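Local coordinates for beta-agarase B (Zobellia galactanivorans, PDB 4ATF), which hydrolyses the beta-1,4-linkages of agarose at random positions along the chain, with retention of anomeric configuration, at residues L130-D134 with D135-I139; D148-E151 with S152-K155. The protein carries 1 engineered substitution. All coordinates share one frame; numbering follows the deposited sequence. Where two conformers were deposited one is given.

In the fold
Both contacts are tight reversals between antiparallel strands, and they follow one another along the chain of this GH16 enzyme. Contact 1 is largely buried and closes the hairpin of strands 125-132 and 137-145; one face of it lines the agarose-binding cleft. Contact 2 lies at the surface, nearly twice as far from the chain's centre, and turns the two short strands 149-150 and 155-156 back on each other. Their centres are about 32 Å apart. The chemistry differs accordingly: 130-139 combines leucine and isoleucine packing with carboxylates that line the sugar site, whereas 148-155 relies on backbone bonds round a beta bulge, with a serine hydroxyl, a bridging water and an exposed tyrosine ring.

Contact 1 (L130-D134 with D135-I139); sequences LLSAD and DTQEI. With GAL (beta-D-galactopyranose), chain E.
Thr136 and Asp134 meet through one oxygen: Asp134 OD1 takes three bonds at once. Thr136 OG1 donates to Asp134 OD1 at 2.6 Å, from the syn side but 29° out of the carboxylate plane. Thr136 N reaches the same oxygen from above that plane, and Ser132 OG comes in nearly along its C-O axis. Lys253 NZ adds a salt bridge to Asp134 OD2 and a hydrogen bond to Thr136 OG1. The Ser132 hydroxyl, set between its own backbone N and carbonyl carbon (chi1 65°), also accepts from Gln137 N at 3.1 Å. Asp135 N closes the type I turn on Ser132 O at 3.0 Å, and the two side chains secure the residues after it, Thr136 and Gln137. Asp135 points its carboxylate into the cleft: galactose O2 donates to Asp135 OD2 at 2.5 Å, while OD1 lies 3.3 Å from Leu131 CD2 and accepts from His60. On this sugar-facing side Leu131 CD1 is 3.9 Å from CB of Glu138, the probable nucleophile. The opposite face is apolar, Leu130 CD1 meeting Ile139 CB at 4.1 Å. There both pack on Trp205 of strand 199-207, while strands 255-262 and 164-172 flank 125-132 and 137-145 respectively.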
loop_
_atom_site.group_PDB
_atom_site.type_symbol
_atom_site.label_atom_id
_atom_site.label_comp_id
_atom_site.label_asym_id
_atom_site.label_seq_id
_atom_site.Cartn_x
_atom_site.Cartn_y
_atom_site.Cartn_z
ATOM N N LEU A 130 4.655 2.428 -1.939
ATOM C CA LEU A 130 6.011 3.018 -2.073
ATOM C C LEU A 130 5.819 4.520 -2.134
ATOM O O LEU A 130 4.870 5.000 -2.825
ATOM C CB LEU A 130 6.692 2.597 -3.394
ATOM C CG LEU A 130 6.731 1.066 -3.586
ATOM C CD1 LEU A 130 7.380 0.791 -4.983
ATOM C CD2 LEU A 130 7.497 0.342 -2.443
ATOM N N LEU A 131 6.676 5.291 -1.462
ATOM C CA LEU A 131 6.452 6.792 -1.432
ATOM C C LEU A 131 7.826 7.454 -1.456
ATOM O O LEU A 131 8.678 7.083 -0.625
ATOM C CB LEU A 131 5.701 7.207 -0.146
ATOM C CG LEU A 131 5.414 8.693 0.034
ATOM C CD1 LEU A 131 4.442 9.089 -1.086
ATOM C CD2 LEU A 131 4.762 8.926 1.429
ATOM N N SER A 132 8.080 8.404 -2.385
ATOM C CA SER A 132 9.363 9.098 -2.388
ATOM C C SER A 132 9.568 9.938 -1.100
ATOM O O SER A 132 8.598 10.325 -0.443
ATOM C CB SER A 132 9.497 9.997 -3.666
ATOM O OG SER A 132 8.504 11.049 -3.612
ATOM N N ALA A 133 10.844 10.231 -0.781
ATOM C CA ALA A 133 11.168 10.952 0.441
ATOM C C ALA A 133 10.434 12.334 0.495
ATOM O O ALA A 133 10.020 12.818 1.591
ATOM C CB ALA A 133 12.736 11.109 0.557
ATOM N N ASP A 134 10.268 12.950 -0.695
ATOM C CA ASP A 134 9.687 14.301 -0.734
ATOM C C ASP A 134 8.185 14.291 -0.938
ATOM O O ASP A 134 7.606 15.372 -1.129
ATOM C CB ASP A 134 10.416 15.186 -1.767
ATOM C CG ASP A 134 10.113 14.751 -3.234
ATOM O OD1 ASP A 134 9.294 13.802 -3.461
ATOM O OD2 ASP A 134 10.715 15.372 -4.147
ATOM N N ASP A 135 7.553 13.100 -0.845
ATOM C CA ASP A 135 6.059 12.923 -0.893
ATOM C C ASP A 135 5.446 13.308 -2.265
ATOM O O ASP A 135 4.269 13.586 -2.353
ATOM C CB ASP A 135 5.381 13.751 0.218
ATOM C CG ASP A 135 5.657 13.178 1.647
ATOM O OD1 ASP A 135 5.931 11.970 1.738
ATOM O OD2 ASP A 135 5.605 13.922 2.633
ATOM N N THR A 136 6.273 13.415 -3.304
ATOM C CA THR A 136 5.733 13.716 -4.600
ATOM C C THR A 136 5.365 12.542 -5.515
ATOM O O THR A 136 4.658 12.796 -6.515
ATOM C CB THR A 136 6.660 14.637 -5.401
ATOM O OG1 THR A 136 7.932 13.974 -5.620
ATOM C CG2 THR A 136 6.795 16.021 -4.690
ATOM N N GLN A 137 5.891 11.324 -5.256
ATOM C CA GLN A 137 5.682 10.234 -6.147
ATOM C C GLN A 137 5.372 8.963 -5.290
ATOM O O GLN A 137 6.004 8.724 -4.249
ATOM C CB GLN A 137 6.940 10.005 -7.036
ATOM C CG GLN A 137 7.280 11.223 -7.907
ATOM C CD GLN A 137 8.592 11.051 -8.689
ATOM O OE1 GLN A 137 9.054 11.992 -9.392
ATOM N NE2 GLN A 137 9.160 9.879 -8.622
ATOM N N GLU A 138 4.375 8.184 -5.719
ATOM C CA GLU A 138 3.797 7.091 -4.923
ATOM C C GLU A 138 3.367 5.955 -5.856
ATOM O O GLU A 138 2.877 6.228 -6.969
ATOM C CB GLU A 138 2.535 7.594 -4.150
ATOM C CG GLU A 138 1.930 6.516 -3.183
ATOM C CD GLU A 138 0.894 5.539 -3.878
ATOM O OE1 GLU A 138 0.425 5.838 -5.003
ATOM O OE2 GLU A 138 0.520 4.450 -3.304
ATOM N N ILE A 139 3.550 4.695 -5.428
ATOM C CA ILE A 139 3.106 3.522 -6.191
ATOM C C ILE A 139 2.387 2.613 -5.196
ATOM O O ILE A 139 2.976 2.272 -4.146
ATOM C CB ILE A 139 4.289 2.741 -6.839
ATOM C CG1 ILE A 139 4.974 3.602 -7.926
ATOM C CG2 ILE A 139 3.723 1.372 -7.464
ATOM C CD1 ILE A 139 6.440 3.139 -8.253
HETATM C C1 GAL E . 1.242 13.643 3.762
HETATM C C2 GAL E . 2.590 14.324 4.054
HETATM C C3 GAL E . 2.483 15.222 5.306
HETATM C C4 GAL E . 1.276 16.180 5.193
HETATM C C5 GAL E . -0.005 15.403 4.826
HETATM C C6 GAL E . -1.100 16.448 4.755
HETATM O O2 GAL E . 3.681 13.384 4.171
HETATM O O3 GAL E . 3.647 16.017 5.350
HETATM O O4 GAL E . 1.495 17.020 4.072
HETATM O O5 GAL E . 0.198 14.642 3.592
HETATM O O6 GAL E . -2.203 15.625 4.598
HETATM O O HOH W 1 8.531 13.789 4.548
#

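Contact 2 (D148-E151 with S152-K155); sequences DYSE and SAGK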
loop_
_atom_site.group_PDB
_atom_site.type_symbol
_atom_site.label_atom_id
_atom_site.label_comp_id
_atom_site.label_asym_id
_atom_site.label_seq_id
_atom_site.Cartn_x
_atom_site.Cartn_y
_atom_site.Cartn_z
ATOM N N ASP A 148 -16.699 -7.713 4.566
ATOM C CA ASP A 148 -17.931 -8.269 3.949
ATOM C C ASP A 148 -19.131 -7.308 4.122
ATOM O O ASP A 148 -20.020 -7.246 3.250
ATOM C CB ASP A 148 -18.298 -9.584 4.637
ATOM C CG ASP A 148 -17.234 -10.704 4.356
ATOM O OD1 ASP A 148 -16.609 -10.690 3.236
ATOM O OD2 ASP A 148 -17.062 -11.598 5.230
ATOM N N TYR A 149 -19.159 -6.590 5.252
ATOM C CA TYR A 149 -20.338 -5.806 5.632
ATOM C C TYR A 149 -19.891 -4.548 6.342
ATOM O O TYR A 149 -18.911 -4.610 7.080
ATOM C CB TYR A 149 -21.198 -6.629 6.593
ATOM C CG TYR A 149 -22.503 -5.920 6.937
ATOM C CD1 TYR A 149 -23.600 -5.935 6.068
ATOM C CD2 TYR A 149 -22.622 -5.184 8.135
ATOM C CE1 TYR A 149 -24.799 -5.241 6.400
ATOM C CE2 TYR A 149 -23.793 -4.492 8.450
ATOM C CZ TYR A 149 -24.876 -4.510 7.600
ATOM O OH TYR A 149 -26.033 -3.771 7.992
ATOM N N SER A 150 -20.617 -3.424 6.167
ATOM C CA SER A 150 -20.332 -2.163 6.927
ATOM C C SER A 150 -21.511 -1.729 7.874
ATOM O O SER A 150 -22.595 -1.368 7.414
ATOM C CB SER A 150 -19.998 -1.011 5.961
ATOM O OG SER A 150 -19.988 0.275 6.650
ATOM N N GLU A 151 -21.340 -1.792 9.189
ATOM C CA GLU A 151 -22.369 -1.331 10.104
ATOM C C GLU A 151 -22.530 0.190 9.997
ATOM O O GLU A 151 -23.643 0.669 10.181
ATOM C CB GLU A 151 -22.029 -1.651 11.582
ATOM C CG GLU A 151 -22.086 -3.091 11.960
ATOM C CD GLU A 151 -22.051 -3.312 13.461
ATOM O OE1 GLU A 151 -21.867 -2.350 14.252
ATOM O OE2 GLU A 151 -22.276 -4.466 13.826
ATOM N N SER A 152 -21.426 0.942 9.775
ATOM C CA SER A 152 -21.540 2.410 9.705
ATOM C C SER A 152 -22.536 2.782 8.553
ATOM O O SER A 152 -23.437 3.623 8.727
ATOM C CB SER A 152 -20.134 3.075 9.523
ATOM O OG SER A 152 -19.524 2.725 8.269
ATOM N N ALA A 153 -22.398 2.131 7.380
ATOM C CA ALA A 153 -23.310 2.431 6.254
ATOM C C ALA A 153 -24.599 1.613 6.291
ATOM O O ALA A 153 -25.558 1.963 5.584
ATOM C CB ALA A 153 -22.590 2.229 4.916
ATOM N N GLY A 154 -24.647 0.545 7.116
ATOM C CA GLY A 154 -25.823 -0.341 7.146
ATOM C C GLY A 154 -25.942 -1.085 5.804
ATOM O O GLY A 154 -27.039 -1.214 5.259
ATOM N N LYS A 155 -24.805 -1.555 5.260
ATOM C CA LYS A 155 -24.855 -2.236 3.933
ATOM C C LYS A 155 -23.845 -3.358 3.706
ATOM O O LYS A 155 -22.722 -3.327 4.225
ATOM C CB LYS A 155 -24.918 -1.245 2.709
ATOM C CG LYS A 155 -23.889 -0.161 2.627
ATOM C CD LYS A 155 -23.742 0.537 1.234
ATOM C CE LYS A 155 -24.790 1.574 0.945
ATOM N NZ LYS A 155 -24.492 2.349 -0.270
HETATM O O HOH W 2 -18.674 0.006 9.190
#
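Ser150 and Lys155 pair across a tight reversal, and the compact part of it is backbone. Ser150 N donates to Lys155 O at 2.9 Å in an almost straight bond (176°), and Lys155 N returns to Ser150 O at 3.1 Å. Gly154 N also turns to Ser150 O, though weakly, so two successive residues face one: a G1 beta bulge, with Gly154 at the positive phi usual for its first position. Inside the turn the Ser150 hydroxyl, swung away from its own N (chi1 168°), accepts from Ala153 N at 3.1 Å. It donates to a water that also accepts from Ser152 N, and this one side chain thereby holds the bend both directly and through solvent. The looser side is the exposed Tyr149 ring. It lies against the returning backbone, with Lys155 O 3.3 Å from CD1, over one face and displaced toward the rim; its OH ends 3.5 Å from Gly154 C. Within the turn the ring makes no hydrogen bond and rests on the peptide by contact alone. Two polar ends find partners outside the turn: the Glu151 carboxylate bonds to Thr282 and Asn284, and Ser152 OG, 3.0 Å from Ser150 OG, to Thr278 O and Thr280 N. The turn thus joins strands 149-150 and 155-156, with its tip against the 275-285 region, which runs into helix 283-286.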